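Local coordinates for protein uncharacterized HTH-type transcriptional regulator YydK (Bacillus subtilis subsp. subtilis, PDB 3BWG) that probably binds DNA and acts as a transcription factor of the GntR family, pairing a winged-helix domain with a UTRA domain, at residues G76-L81 with S228-Q233; V99-V104 with I123-R128; K146-Y151 with N212-D217; Q8-E13 with T47-L52. One frame throughout, in Å; residues are numbered along the deposited sequence.

Along the chain, interaction 4 closes first, inside the GntR-type helix-turn-helix region; interaction 1 then opens, and interactions 2 and 3 follow one another inside the long loop that it closes. Interactions 2 and 3 share the six-stranded antiparallel sheet of the UTRA domain, with centres about 15 Å apart, and they touch where Y124 packs against the 146-151 loop. Interaction 1 lies near the middle of the chain, its centre about 26 Å from those of interactions 2 and 3 and about 24 Å from that of interaction 4. Interactions 2 and 4 sit on opposite sides of the chain's centre, with centres about 39 Å apart, consistent with separate DNA-binding and effector-type domains.

Interaction 1. Residues G76-L81 with S228-Q233; sequences GYISLL and SQFVVQ. With EDO (1,2-ethanediol), chain I.
A two-stranded parallel ladder joins strand 78-79 to strand 230-234, with I78 bridging F230 and S79 bridging V231. Three backbone hydrogen bonds hold it: I78 N to Q229 O, V231 N to I78 O and L80 N to V231 O, each 2.9 Å long. The last is nearly straight, 173° at the hydrogen, whereas V231 N stands above the carbonyl plane of I78. On one face I78 and F230 run side by side in the same direction, and I78 CB lies 3.7 Å from F230 CD1. The CD1 methyl of I78 reaches on to CE1 of the same ring and to S228 CB. The phenyl has CG anti to its own carbonyl carbon (chi1 -54°), which sets the ring along I78, while Y223 meets it edge-to-face. With an alanine in place of F230, the I78 side chain would probably lose its flat neighbour and a gap would open beside Y223. On the face of S79 and V231, V231 CG1 meets Y77 CB at 3.6 Å; the Y77 hydroxyl is hydrogen-bonded to H181 of the second subunit. The Q229 chain, bent at chi2, crosses the tyrosine at about a right angle, with CG 3.7 Å from Y77 CD1. O1 of an ethanediol, probably from the crystallisation liquor, donates to S228 OG over 2.6 Å and lies at the edge of the F230 ring, near its plane. Residues F230 to Q233 also pair antiparallel with a strand of the second subunit, so this short parallel pair belongs to a beta sheet continued across a dimer interface.

Interaction 2. Residues V99-V104 with I123-R128; sequences VIELDV and IYYVKR
V99 faces R128 as a non-hydrogen-bonded pair of this antiparallel ladder in the UTRA sheet, with V99 CA 4.1 Å from R128 CB. The axes of segments 99-104 and 123-128 are 176° apart, almost exactly antiparallel. A classic beta bulge follows: I100 N and E101 N both donate to K127 O, at 2.8 and 3.1 Å, from the same face of its carbonyl plane, and the register shifts by one. I100 also lays CG2 against the aliphatic part of K127, 3.7 Å from CD. The E101 backbone O accepts from K127 N, and the E101 carboxylate OE1 forms a salt bridge with R105. L102 CD1 touches both Y124 and V126, 4.0 Å from Y124 CD2. At D103 the backbone pairs with Y125 in both directions; D103 O receives Y125 N at 2.9 Å, almost straight at the hydrogen (171°), and the carboxylate turns to R105. V104 CG2 approaches the Y124 ring obliquely, 3.6 Å from CE2. Across the bulge, the K127 side chain leaves with CG anti to its backbone N (chi1 -178°) and bends at chi3, which brings NZ to E101 OE2 for a salt bridge of 3.0 Å, met nearly along the C-O axis.

Interaction 3. Residues K146-Y151 with N212-D217; sequences KSIVTY and NGQPFD
Q214, just before strand 215-224, and F216 within it meet I148 and V149 of the loop that follows strand 135-145. The turn before the strand is shaped by N212, whose OD1 accepts from Q214 N at 3.1 Å, an Asx turn. From this turn Q214 extends, chi1 near -172° turning its chain opposite the amide nitrogen, and approaches I148 from the opposite direction. Its amide NE2 comes within 3.2 Å of I148 CD1, and the same methyl also lies 3.6 Å from Q214 CD, so the carboxamide end is laid against a hydrocarbon group. P215 contributes its backbone: P215 O is 3.3 Å from I148 CD1. One methyl is thus bordered by both the glutamine amide and the proline carbonyl. F216 next presents CB to I148, at 3.9 Å from CG2, the two side chains crossing at about a right angle. Beyond CB the phenyl leads away towards F208 and L210 of strand 200-210, while V149 CG2 approaches it more loosely, 4.4 Å from F216 CD1. L210 also touches I148, and L171 adds a further apolar neighbour. Replacing I148 with a serine would probably open a gap between Q214 and F216 CB and deprive L210 of an apolar partner. F216 pairs through its backbone with T145 on one side and F208 on the other, so the contact folds a connecting loop over the end of neighbouring strands in the antiparallel sheet of the UTRA domain.

Interaction 4. Residues Q8-E13 with T47-L52; sequences QQIATE and TKSLEL
Apolar contact between helices 6-20 and 43-55 centres on A11 and L52, with A11 CB 3.8 Å from L52 CD2. At chi1 -175° the leucine side chain extends away from its own amide nitrogen, which directs that methyl to the facing helix, where it also lies 4.3 Å from Q8 CA. The small alanine permits a close backbone approach: A11 CA and S49 CA are 5.1 Å apart, and the axes of the short helical segments pass at 8.5 Å with a signed crossing angle of -61°. A second kind of contact sets a polar atom against hydrocarbon. S49 OG lies 3.4 Å from I10 CB and 3.5 Å from I10 CG2, while S49 CB is 3.9 Å from that same methyl. This buried S49 OG has hydrogen bonds to Y7 O of the facing helix and T45 O of its own, which must share its single proton. The serine thereby adds a polar link between the two helices. Helix 43-55 includes the end of the predicted helix-turn-helix motif, and the antiparallel strands 59-62 and 66-69 are probably the wing, as in the GntR family; around the crossing, I10 also packs on F39 of helix 32-39, and L50 reaches I59 and Q61 of strand 59-62.

Interaction 1. Residues G76-L81 with S228-Q233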
loop_
_atom_site.group_PDB
_atom_site.type_symbol
_atom_site.label_atom_id
_atom_site.label_comp_id
_atom_site.label_asym_id
_atom_site.label_seq_id
_atom_site.Cartn_x
_atom_site.Cartn_y
_atom_site.Cartn_z
ATOM N N GLY B 76 8.689 -8.370 10.963
ATOM C CA GLY B 76 9.331 -7.159 11.500
ATOM C C GLY B 76 9.174 -5.940 10.642
ATOM O O GLY B 76 9.834 -4.926 10.884
ATOM N N TYR B 77 8.329 -6.055 9.616
ATOM C CA TYR B 77 7.908 -4.919 8.758
ATOM C C TYR B 77 6.625 -4.257 9.317
ATOM O O TYR B 77 5.688 -4.936 9.753
ATOM C CB TYR B 77 7.658 -5.385 7.306
ATOM C CG TYR B 77 8.909 -5.714 6.505
ATOM C CD1 TYR B 77 9.529 -4.739 5.729
ATOM C CD2 TYR B 77 9.459 -6.996 6.503
ATOM C CE1 TYR B 77 10.651 -4.996 4.970
ATOM C CE2 TYR B 77 10.609 -7.264 5.726
ATOM C CZ TYR B 77 11.187 -6.258 4.976
ATOM O OH TYR B 77 12.303 -6.481 4.207
ATOM N N ILE B 78 6.610 -2.925 9.330
ATOM C CA ILE B 78 5.419 -2.173 9.747
ATOM C C ILE B 78 4.494 -2.083 8.532
ATOM O O ILE B 78 4.914 -1.766 7.398
ATOM C CB ILE B 78 5.734 -0.726 10.232
ATOM C CG1 ILE B 78 6.724 -0.724 11.419
ATOM C CG2 ILE B 78 4.420 0.064 10.551
ATOM C CD1 ILE B 78 7.684 0.468 11.344
ATOM N N SER B 79 3.242 -2.409 8.780
ATOM C CA SER B 79 2.217 -2.292 7.786
ATOM C C SER B 79 2.028 -0.814 7.391
ATOM O O SER B 79 1.634 0.034 8.185
ATOM C CB SER B 79 0.930 -2.921 8.313
ATOM O OG SER B 79 -0.089 -2.630 7.375
ATOM N N LEU B 80 2.386 -0.491 6.168
ATOM C CA LEU B 80 2.315 0.897 5.743
ATOM C C LEU B 80 0.872 1.417 5.813
ATOM O O LEU B 80 0.635 2.546 6.259
ATOM C CB LEU B 80 2.889 1.018 4.336
ATOM C CG LEU B 80 2.964 2.396 3.680
ATOM C CD1 LEU B 80 3.973 3.323 4.324
ATOM C CD2 LEU B 80 3.265 2.166 2.230
ATOM N N LEU B 81 -0.093 0.586 5.405
ATOM C CA LEU B 81 -1.507 0.930 5.456
ATOM C C LEU B 81 -2.134 0.431 6.767
ATOM O O LEU B 81 -2.031 -0.746 7.090
ATOM C CB LEU B 81 -2.263 0.364 4.211
ATOM C CG LEU B 81 -1.692 0.774 2.818
ATOM C CD1 LEU B 81 -2.501 0.211 1.646
ATOM C CD2 LEU B 81 -1.572 2.306 2.653
ATOM N N SER B 228 12.986 1.202 11.133
ATOM C CA SER B 228 11.676 1.027 10.446
ATOM C C SER B 228 11.842 0.577 9.000
ATOM O O SER B 228 12.857 0.865 8.352
ATOM C CB SER B 228 10.871 2.313 10.543
ATOM O OG SER B 228 11.543 3.314 9.829
ATOM N N GLN B 229 10.893 -0.223 8.541
ATOM C CA GLN B 229 10.816 -0.650 7.157
ATOM C C GLN B 229 9.422 -1.145 7.067
ATOM O O GLN B 229 8.898 -1.610 8.085
ATOM C CB GLN B 229 11.760 -1.792 6.821
ATOM C CG GLN B 229 11.862 -2.900 7.873
ATOM C CD GLN B 229 12.870 -2.564 8.936
ATOM O OE1 GLN B 229 13.970 -2.115 8.616
ATOM N NE2 GLN B 229 12.522 -2.767 10.194
ATOM N N PHE B 230 8.841 -1.074 5.857
ATOM C CA PHE B 230 7.379 -1.173 5.652
ATOM C C PHE B 230 6.962 -2.216 4.638
ATOM O O PHE B 230 7.678 -2.479 3.697
ATOM C CB PHE B 230 6.773 0.196 5.266
ATOM C CG PHE B 230 7.116 1.274 6.253
ATOM C CD1 PHE B 230 6.281 1.530 7.344
ATOM C CD2 PHE B 230 8.281 2.011 6.106
ATOM C CE1 PHE B 230 6.622 2.461 8.313
ATOM C CE2 PHE B 230 8.627 2.983 7.066
ATOM C CZ PHE B 230 7.769 3.181 8.190
ATOM N N VAL B 231 5.819 -2.831 4.878
ATOM C CA VAL B 231 5.231 -3.706 3.919
ATOM C C VAL B 231 3.837 -3.199 3.494
ATOM O O VAL B 231 3.107 -2.523 4.250
ATOM C CB VAL B 231 5.211 -5.203 4.400
ATOM C CG1 VAL B 231 4.418 -5.413 5.757
ATOM C CG2 VAL B 231 4.665 -6.088 3.307
ATOM N N VAL B 232 3.499 -3.521 2.245
ATOM C CA VAL B 232 2.184 -3.315 1.718
ATOM C C VAL B 232 1.832 -4.462 0.786
ATOM O O VAL B 232 2.676 -4.944 -0.016
ATOM C CB VAL B 232 2.008 -1.896 1.110
ATOM C CG1 VAL B 232 3.163 -1.524 0.327
ATOM C CG2 VAL B 232 0.647 -1.748 0.359
ATOM N N GLN B 233 0.599 -4.939 0.976
ATOM C CA GLN B 233 0.040 -6.024 0.204
ATOM C C GLN B 233 -0.896 -5.366 -0.786
ATOM O O GLN B 233 -1.739 -4.549 -0.397
ATOM C CB GLN B 233 -0.717 -7.020 1.081
ATOM C CG GLN B 233 0.132 -7.757 2.097
ATOM C CD GLN B 233 -0.604 -8.899 2.861
ATOM O OE1 GLN B 233 0.037 -9.644 3.598
ATOM N NE2 GLN B 233 -1.928 -9.044 2.666
HETATM C C1 EDO I . 12.936 4.689 7.044
HETATM O O1 EDO I . 11.899 3.797 7.322
HETATM C C2 EDO I . 12.469 6.005 7.601
HETATM O O2 EDO I . 13.485 6.901 7.258
HETATM O O HOH W 1 10.138 -2.519 11.006
#

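Interaction 2. Residues V99-V104 with I123-R128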
loop_
_atom_site.group_PDB
_atom_site.type_symbol
_atom_site.label_atom_id
_atom_site.label_comp_id
_atom_site.label_asym_id
_atom_site.label_seq_id
_atom_site.Cartn_x
_atom_site.Cartn_y
_atom_site.Cartn_z
ATOM N N VAL B 99 4.789 13.145 24.223
ATOM C CA VAL B 99 4.052 14.258 23.665
ATOM C C VAL B 99 4.894 15.498 23.864
ATOM O O VAL B 99 5.227 15.837 24.978
ATOM C CB VAL B 99 2.656 14.457 24.332
ATOM C CG1 VAL B 99 1.916 15.640 23.721
ATOM C CG2 VAL B 99 1.823 13.216 24.190
ATOM N N ILE B 100 5.226 16.167 22.775
ATOM C CA ILE B 100 5.982 17.388 22.839
ATOM C C ILE B 100 5.021 18.564 22.956
ATOM O O ILE B 100 5.258 19.461 23.763
ATOM C CB ILE B 100 6.921 17.546 21.631
ATOM C CG1 ILE B 100 7.846 16.344 21.535
ATOM C CG2 ILE B 100 7.775 18.838 21.777
ATOM C CD1 ILE B 100 8.408 16.139 20.181
ATOM N N GLU B 101 3.955 18.565 22.145
ATOM C CA GLU B 101 2.930 19.596 22.197
ATOM C C GLU B 101 1.528 18.995 21.961
ATOM O O GLU B 101 1.365 18.029 21.226
ATOM C CB GLU B 101 3.167 20.649 21.113
ATOM C CG GLU B 101 4.238 21.713 21.390
ATOM C CD GLU B 101 4.323 22.737 20.236
ATOM O OE1 GLU B 101 3.506 23.690 20.201
ATOM O OE2 GLU B 101 5.188 22.580 19.346
ATOM N N LEU B 102 0.522 19.579 22.593
ATOM C CA LEU B 102 -0.853 19.288 22.279
ATOM C C LEU B 102 -1.576 20.528 22.663
ATOM O O LEU B 102 -1.466 20.959 23.809
ATOM C CB LEU B 102 -1.385 18.100 23.097
ATOM C CG LEU B 102 -2.899 17.831 23.174
ATOM C CD1 LEU B 102 -3.550 17.435 21.840
ATOM C CD2 LEU B 102 -3.189 16.792 24.245
ATOM N N ASP B 103 -2.267 21.139 21.712
ATOM C CA ASP B 103 -3.073 22.304 22.018
ATOM C C ASP B 103 -4.154 22.504 20.958
ATOM O O ASP B 103 -4.256 21.727 20.015
ATOM C CB ASP B 103 -2.189 23.550 22.178
ATOM C CG ASP B 103 -1.494 23.945 20.902
ATOM O OD1 ASP B 103 -1.923 23.520 19.806
ATOM O OD2 ASP B 103 -0.512 24.699 20.984
ATOM N N VAL B 104 -4.977 23.528 21.160
ATOM C CA VAL B 104 -5.928 23.965 20.171
ATOM C C VAL B 104 -5.338 25.199 19.546
ATOM O O VAL B 104 -4.778 26.040 20.242
ATOM C CB VAL B 104 -7.293 24.296 20.782
ATOM C CG1 VAL B 104 -8.269 24.742 19.664
ATOM C CG2 VAL B 104 -7.809 23.097 21.539
ATOM N N ILE B 123 -8.228 23.423 15.056
ATOM C CA ILE B 123 -7.743 22.047 14.979
ATOM C C ILE B 123 -7.095 21.719 16.320
ATOM O O ILE B 123 -6.679 22.661 17.013
ATOM C CB ILE B 123 -6.789 21.792 13.759
ATOM C CG1 ILE B 123 -5.592 22.761 13.688
ATOM C CG2 ILE B 123 -7.580 21.929 12.447
ATOM C CD1 ILE B 123 -4.284 22.271 14.328
ATOM N N TYR B 124 -7.063 20.429 16.698
ATOM C CA TYR B 124 -6.088 19.935 17.683
ATOM C C TYR B 124 -4.755 19.702 17.015
ATOM O O TYR B 124 -4.700 19.037 15.979
ATOM C CB TYR B 124 -6.496 18.607 18.288
ATOM C CG TYR B 124 -7.389 18.779 19.447
ATOM C CD1 TYR B 124 -8.763 18.543 19.334
ATOM C CD2 TYR B 124 -6.884 19.247 20.642
ATOM C CE1 TYR B 124 -9.600 18.724 20.416
ATOM C CE2 TYR B 124 -7.715 19.464 21.742
ATOM C CZ TYR B 124 -9.057 19.192 21.630
ATOM O OH TYR B 124 -9.862 19.404 22.722
ATOM N N TYR B 125 -3.679 20.212 17.618
ATOM C CA TYR B 125 -2.360 20.020 17.047
ATOM C C TYR B 125 -1.562 19.101 17.923
ATOM O O TYR B 125 -1.476 19.325 19.121
ATOM C CB TYR B 125 -1.639 21.367 16.931
ATOM C CG TYR B 125 -0.166 21.279 16.605
ATOM C CD1 TYR B 125 0.251 21.054 15.292
ATOM C CD2 TYR B 125 0.820 21.458 17.600
ATOM C CE1 TYR B 125 1.575 20.971 14.980
ATOM C CE2 TYR B 125 2.176 21.397 17.279
ATOM C CZ TYR B 125 2.534 21.138 15.958
ATOM O OH TYR B 125 3.846 21.069 15.550
ATOM N N VAL B 126 -0.948 18.082 17.336
ATOM C CA VAL B 126 -0.077 17.232 18.133
ATOM C C VAL B 126 1.322 17.068 17.567
ATOM O O VAL B 126 1.511 16.976 16.348
ATOM C CB VAL B 126 -0.767 15.896 18.662
ATOM C CG1 VAL B 126 -2.226 15.810 18.298
ATOM C CG2 VAL B 126 0.051 14.621 18.401
ATOM N N LYS B 127 2.309 17.163 18.446
ATOM C CA LYS B 127 3.685 16.999 18.063
ATOM C C LYS B 127 4.225 15.920 19.018
ATOM O O LYS B 127 4.124 16.074 20.251
ATOM C CB LYS B 127 4.439 18.318 18.226
ATOM C CG LYS B 127 5.905 18.215 17.793
ATOM C CD LYS B 127 6.794 19.389 18.249
ATOM C CE LYS B 127 6.636 20.575 17.298
ATOM N NZ LYS B 127 7.553 21.678 17.767
ATOM N N ARG B 128 4.741 14.817 18.465
ATOM C CA ARG B 128 5.205 13.727 19.307
ATOM C C ARG B 128 6.317 12.901 18.664
ATOM O O ARG B 128 6.436 12.798 17.422
ATOM C CB ARG B 128 4.025 12.855 19.789
ATOM C CG ARG B 128 3.426 11.899 18.780
ATOM C CD ARG B 128 2.155 11.249 19.289
ATOM N NE ARG B 128 1.500 10.586 18.161
ATOM C CZ ARG B 128 0.602 9.612 18.243
ATOM N NH1 ARG B 128 0.202 9.153 19.424
ATOM N NH2 ARG B 128 0.108 9.103 17.123
#

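Interaction 3. Residues K146-Y151 with N212-D217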
loop_
_atom_site.group_PDB
_atom_site.type_symbol
_atom_site.label_atom_id
_atom_site.label_comp_id
_atom_site.label_asym_id
_atom_site.label_seq_id
_atom_site.Cartn_x
_atom_site.Cartn_y
_atom_site.Cartn_z
ATOM N N LYS B 146 -11.215 19.920 14.904
ATOM C CA LYS B 146 -11.780 19.921 16.259
ATOM C C LYS B 146 -13.312 19.694 16.322
ATOM O O LYS B 146 -13.823 19.094 17.265
ATOM C CB LYS B 146 -11.375 21.213 17.000
ATOM C CG LYS B 146 -11.626 21.122 18.479
ATOM C CD LYS B 146 -10.943 22.166 19.268
ATOM C CE LYS B 146 -11.453 22.169 20.689
ATOM N NZ LYS B 146 -12.873 22.662 20.805
ATOM N N SER B 147 -14.046 20.140 15.303
ATOM C CA SER B 147 -15.494 19.951 15.311
ATOM C C SER B 147 -15.826 18.486 15.014
ATOM O O SER B 147 -16.934 18.036 15.262
ATOM C CB SER B 147 -16.175 20.900 14.338
ATOM O OG SER B 147 -15.728 20.683 13.019
ATOM N N ILE B 148 -14.837 17.743 14.512
ATOM C CA ILE B 148 -14.939 16.278 14.385
ATOM C C ILE B 148 -14.348 15.561 15.633
ATOM O O ILE B 148 -15.027 14.804 16.296
ATOM C CB ILE B 148 -14.243 15.770 13.097
ATOM C CG1 ILE B 148 -14.868 16.470 11.866
ATOM C CG2 ILE B 148 -14.363 14.202 13.037
ATOM C CD1 ILE B 148 -14.273 16.070 10.496
ATOM N N VAL B 149 -13.073 15.800 15.924
ATOM C CA VAL B 149 -12.387 15.161 17.073
ATOM C C VAL B 149 -12.470 16.159 18.203
ATOM O O VAL B 149 -11.658 17.093 18.305
ATOM C CB VAL B 149 -10.927 14.855 16.732
ATOM C CG1 VAL B 149 -10.260 14.173 17.896
ATOM C CG2 VAL B 149 -10.839 14.021 15.412
ATOM N N THR B 150 -13.508 16.019 18.999
ATOM C CA THR B 150 -13.987 17.180 19.732
ATOM C C THR B 150 -13.158 17.476 20.977
ATOM O O THR B 150 -13.134 18.623 21.437
ATOM C CB THR B 150 -15.477 17.074 20.091
ATOM O OG1 THR B 150 -15.740 15.753 20.558
ATOM C CG2 THR B 150 -16.368 17.411 18.866
ATOM N N TYR B 151 -12.529 16.435 21.524
ATOM C CA TYR B 151 -11.615 16.577 22.653
ATOM C C TYR B 151 -10.470 15.562 22.580
ATOM O O TYR B 151 -10.664 14.408 22.190
ATOM C CB TYR B 151 -12.366 16.452 23.982
ATOM C CG TYR B 151 -11.494 16.740 25.199
ATOM C CD1 TYR B 151 -11.094 18.060 25.520
ATOM C CD2 TYR B 151 -11.038 15.697 26.007
ATOM C CE1 TYR B 151 -10.281 18.310 26.647
ATOM C CE2 TYR B 151 -10.253 15.927 27.130
ATOM C CZ TYR B 151 -9.865 17.213 27.440
ATOM O OH TYR B 151 -9.075 17.408 28.553
ATOM N N ASN B 212 -17.724 8.879 5.367
ATOM C CA ASN B 212 -18.465 9.829 4.498
ATOM C C ASN B 212 -17.553 10.690 3.642
ATOM O O ASN B 212 -18.030 11.585 2.920
ATOM C CB ASN B 212 -19.433 10.713 5.298
ATOM C CG ASN B 212 -18.733 11.506 6.402
ATOM O OD1 ASN B 212 -17.551 11.824 6.320
ATOM N ND2 ASN B 212 -19.473 11.825 7.448
ATOM N N GLY B 213 -16.236 10.439 3.714
ATOM C CA GLY B 213 -15.307 11.121 2.833
ATOM C C GLY B 213 -14.729 12.398 3.423
ATOM O O GLY B 213 -13.826 12.987 2.858
ATOM N N GLN B 214 -15.239 12.821 4.573
ATOM C CA GLN B 214 -14.738 13.994 5.284
ATOM C C GLN B 214 -13.338 13.777 5.963
ATOM O O GLN B 214 -13.192 12.870 6.829
ATOM C CB GLN B 214 -15.803 14.344 6.298
ATOM C CG GLN B 214 -15.623 15.643 7.041
ATOM C CD GLN B 214 -16.840 15.982 7.949
ATOM O OE1 GLN B 214 -17.844 15.271 7.953
ATOM N NE2 GLN B 214 -16.734 17.055 8.708
ATOM N N PRO B 215 -12.304 14.613 5.603
ATOM C CA PRO B 215 -11.015 14.431 6.298
ATOM C C PRO B 215 -11.184 14.705 7.782
ATOM O O PRO B 215 -12.005 15.549 8.156
ATOM C CB PRO B 215 -10.111 15.517 5.699
ATOM C CG PRO B 215 -10.763 15.965 4.449
ATOM C CD PRO B 215 -12.250 15.730 4.634
ATOM N N PHE B 216 -10.410 14.010 8.620
ATOM C CA PHE B 216 -10.398 14.298 10.069
ATOM C C PHE B 216 -8.988 14.468 10.656
ATOM O O PHE B 216 -8.839 15.061 11.733
ATOM C CB PHE B 216 -11.202 13.250 10.888
ATOM C CG PHE B 216 -10.550 11.876 10.971
ATOM C CD1 PHE B 216 -9.673 11.554 12.012
ATOM C CD2 PHE B 216 -10.839 10.909 10.030
ATOM C CE1 PHE B 216 -9.070 10.305 12.116
ATOM C CE2 PHE B 216 -10.230 9.625 10.108
ATOM C CZ PHE B 216 -9.338 9.339 11.163
ATOM N N ASP B 217 -7.974 13.959 9.949
ATOM C CA ASP B 217 -6.574 13.902 10.458
ATOM C C ASP B 217 -5.579 14.068 9.291
ATOM O O ASP B 217 -5.646 13.345 8.314
ATOM C CB ASP B 217 -6.374 12.563 11.201
ATOM C CG ASP B 217 -4.899 12.234 11.542
ATOM O OD1 ASP B 217 -3.993 13.061 11.439
ATOM O OD2 ASP B 217 -4.656 11.110 11.997
#

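Interaction 4. Residues Q8-E13 with T47-L52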
loop_
_atom_site.group_PDB
_atom_site.type_symbol
_atom_site.label_atom_id
_atom_site.label_comp_id
_atom_site.label_asym_id
_atom_site.label_seq_id
_atom_site.Cartn_x
_atom_site.Cartn_y
_atom_site.Cartn_z
ATOM N N GLN B 8 -17.177 -14.806 12.613
ATOM C CA GLN B 8 -16.042 -14.053 13.198
ATOM C C GLN B 8 -15.166 -14.916 14.111
ATOM O O GLN B 8 -13.943 -14.829 14.039
ATOM C CB GLN B 8 -16.507 -12.793 13.957
ATOM C CG GLN B 8 -15.366 -11.952 14.648
ATOM C CD GLN B 8 -15.226 -12.143 16.191
ATOM O OE1 GLN B 8 -16.189 -11.976 16.955
ATOM N NE2 GLN B 8 -14.001 -12.450 16.639
ATOM N N GLN B 9 -15.777 -15.718 14.985
ATOM C CA GLN B 9 -15.001 -16.612 15.859
ATOM C C GLN B 9 -14.178 -17.639 15.052
ATOM O O GLN B 9 -12.993 -17.860 15.342
ATOM C CB GLN B 9 -15.891 -17.293 16.929
ATOM C CG GLN B 9 -15.174 -18.329 17.862
ATOM C CD GLN B 9 -13.906 -17.796 18.602
ATOM O OE1 GLN B 9 -13.700 -16.585 18.766
ATOM N NE2 GLN B 9 -13.060 -18.720 19.045
ATOM N N ILE B 10 -14.808 -18.228 14.028
ATOM C CA ILE B 10 -14.166 -19.210 13.154
ATOM C C ILE B 10 -12.980 -18.562 12.411
ATOM O O ILE B 10 -11.879 -19.124 12.369
ATOM C CB ILE B 10 -15.158 -19.811 12.104
ATOM C CG1 ILE B 10 -16.422 -20.462 12.738
ATOM C CG2 ILE B 10 -14.419 -20.740 11.124
ATOM C CD1 ILE B 10 -16.178 -21.492 13.779
ATOM N N ALA B 11 -13.214 -17.388 11.820
ATOM C CA ALA B 11 -12.142 -16.594 11.204
ATOM C C ALA B 11 -10.922 -16.481 12.129
ATOM O O ALA B 11 -9.796 -16.781 11.722
ATOM C CB ALA B 11 -12.655 -15.225 10.811
ATOM N N THR B 12 -11.157 -16.113 13.390
ATOM C CA THR B 12 -10.068 -15.902 14.342
ATOM C C THR B 12 -9.299 -17.196 14.674
ATOM O O THR B 12 -8.062 -17.184 14.757
ATOM C CB THR B 12 -10.571 -15.144 15.606
ATOM O OG1 THR B 12 -10.794 -13.768 15.269
ATOM C CG2 THR B 12 -9.576 -15.236 16.789
ATOM N N GLU B 13 -10.023 -18.304 14.827
ATOM C CA GLU B 13 -9.408 -19.598 15.122
ATOM C C GLU B 13 -8.567 -20.095 13.939
ATOM O O GLU B 13 -7.528 -20.733 14.133
ATOM C CB GLU B 13 -10.472 -20.635 15.504
ATOM C CG GLU B 13 -11.320 -20.240 16.724
ATOM C CD GLU B 13 -11.584 -21.382 17.718
ATOM O OE1 GLU B 13 -11.968 -22.493 17.282
ATOM O OE2 GLU B 13 -11.420 -21.159 18.947
ATOM N N THR B 47 -18.068 -20.521 4.418
ATOM C CA THR B 47 -17.944 -19.633 3.254
ATOM C C THR B 47 -17.836 -18.145 3.669
ATOM O O THR B 47 -17.049 -17.390 3.085
ATOM C CB THR B 47 -19.092 -19.909 2.265
ATOM O OG1 THR B 47 -18.945 -21.243 1.759
ATOM C CG2 THR B 47 -19.080 -18.946 1.129
ATOM N N LYS B 48 -18.599 -17.755 4.693
ATOM C CA LYS B 48 -18.561 -16.399 5.264
ATOM C C LYS B 48 -17.271 -16.096 6.036
ATOM O O LYS B 48 -16.775 -14.968 6.026
ATOM C CB LYS B 48 -19.785 -16.180 6.174
ATOM C CG LYS B 48 -21.118 -16.149 5.435
ATOM C CD LYS B 48 -22.226 -15.540 6.307
ATOM C CE LYS B 48 -23.628 -15.955 5.845
ATOM N NZ LYS B 48 -24.677 -15.117 6.503
ATOM N N SER B 49 -16.735 -17.100 6.721
ATOM C CA SER B 49 -15.442 -16.976 7.391
ATOM C C SER B 49 -14.333 -16.783 6.352
ATOM O O SER B 49 -13.437 -15.947 6.510
ATOM C CB SER B 49 -15.168 -18.206 8.246
ATOM O OG SER B 49 -16.158 -18.332 9.243
ATOM N N LEU B 50 -14.435 -17.524 5.258
ATOM C CA LEU B 50 -13.455 -17.401 4.211
ATOM C C LEU B 50 -13.502 -16.024 3.556
ATOM O O LEU B 50 -12.435 -15.495 3.248
ATOM C CB LEU B 50 -13.554 -18.565 3.213
ATOM C CG LEU B 50 -13.309 -19.957 3.836
ATOM C CD1 LEU B 50 -13.597 -21.054 2.831
ATOM C CD2 LEU B 50 -11.903 -20.098 4.400
ATOM N N GLU B 51 -14.695 -15.416 3.376
ATOM C CA GLU B 51 -14.739 -14.047 2.763
ATOM C C GLU B 51 -14.058 -13.024 3.651
ATOM O O GLU B 51 -13.220 -12.245 3.176
ATOM C CB GLU B 51 -16.138 -13.523 2.453
ATOM C CG GLU B 51 -17.231 -14.551 2.274
ATOM C CD GLU B 51 -17.271 -15.172 0.878
ATOM O OE1 GLU B 51 -18.366 -15.107 0.233
ATOM O OE2 GLU B 51 -16.220 -15.737 0.456
ATOM N N LEU B 52 -14.424 -13.019 4.932
ATOM C CA LEU B 52 -13.794 -12.135 5.902
ATOM C C LEU B 52 -12.267 -12.165 5.812
ATOM O O LEU B 52 -11.642 -11.120 5.664
ATOM C CB LEU B 52 -14.244 -12.476 7.324
ATOM C CG LEU B 52 -13.782 -11.588 8.491
ATOM C CD1 LEU B 52 -14.040 -10.103 8.198
ATOM C CD2 LEU B 52 -14.496 -12.028 9.769
#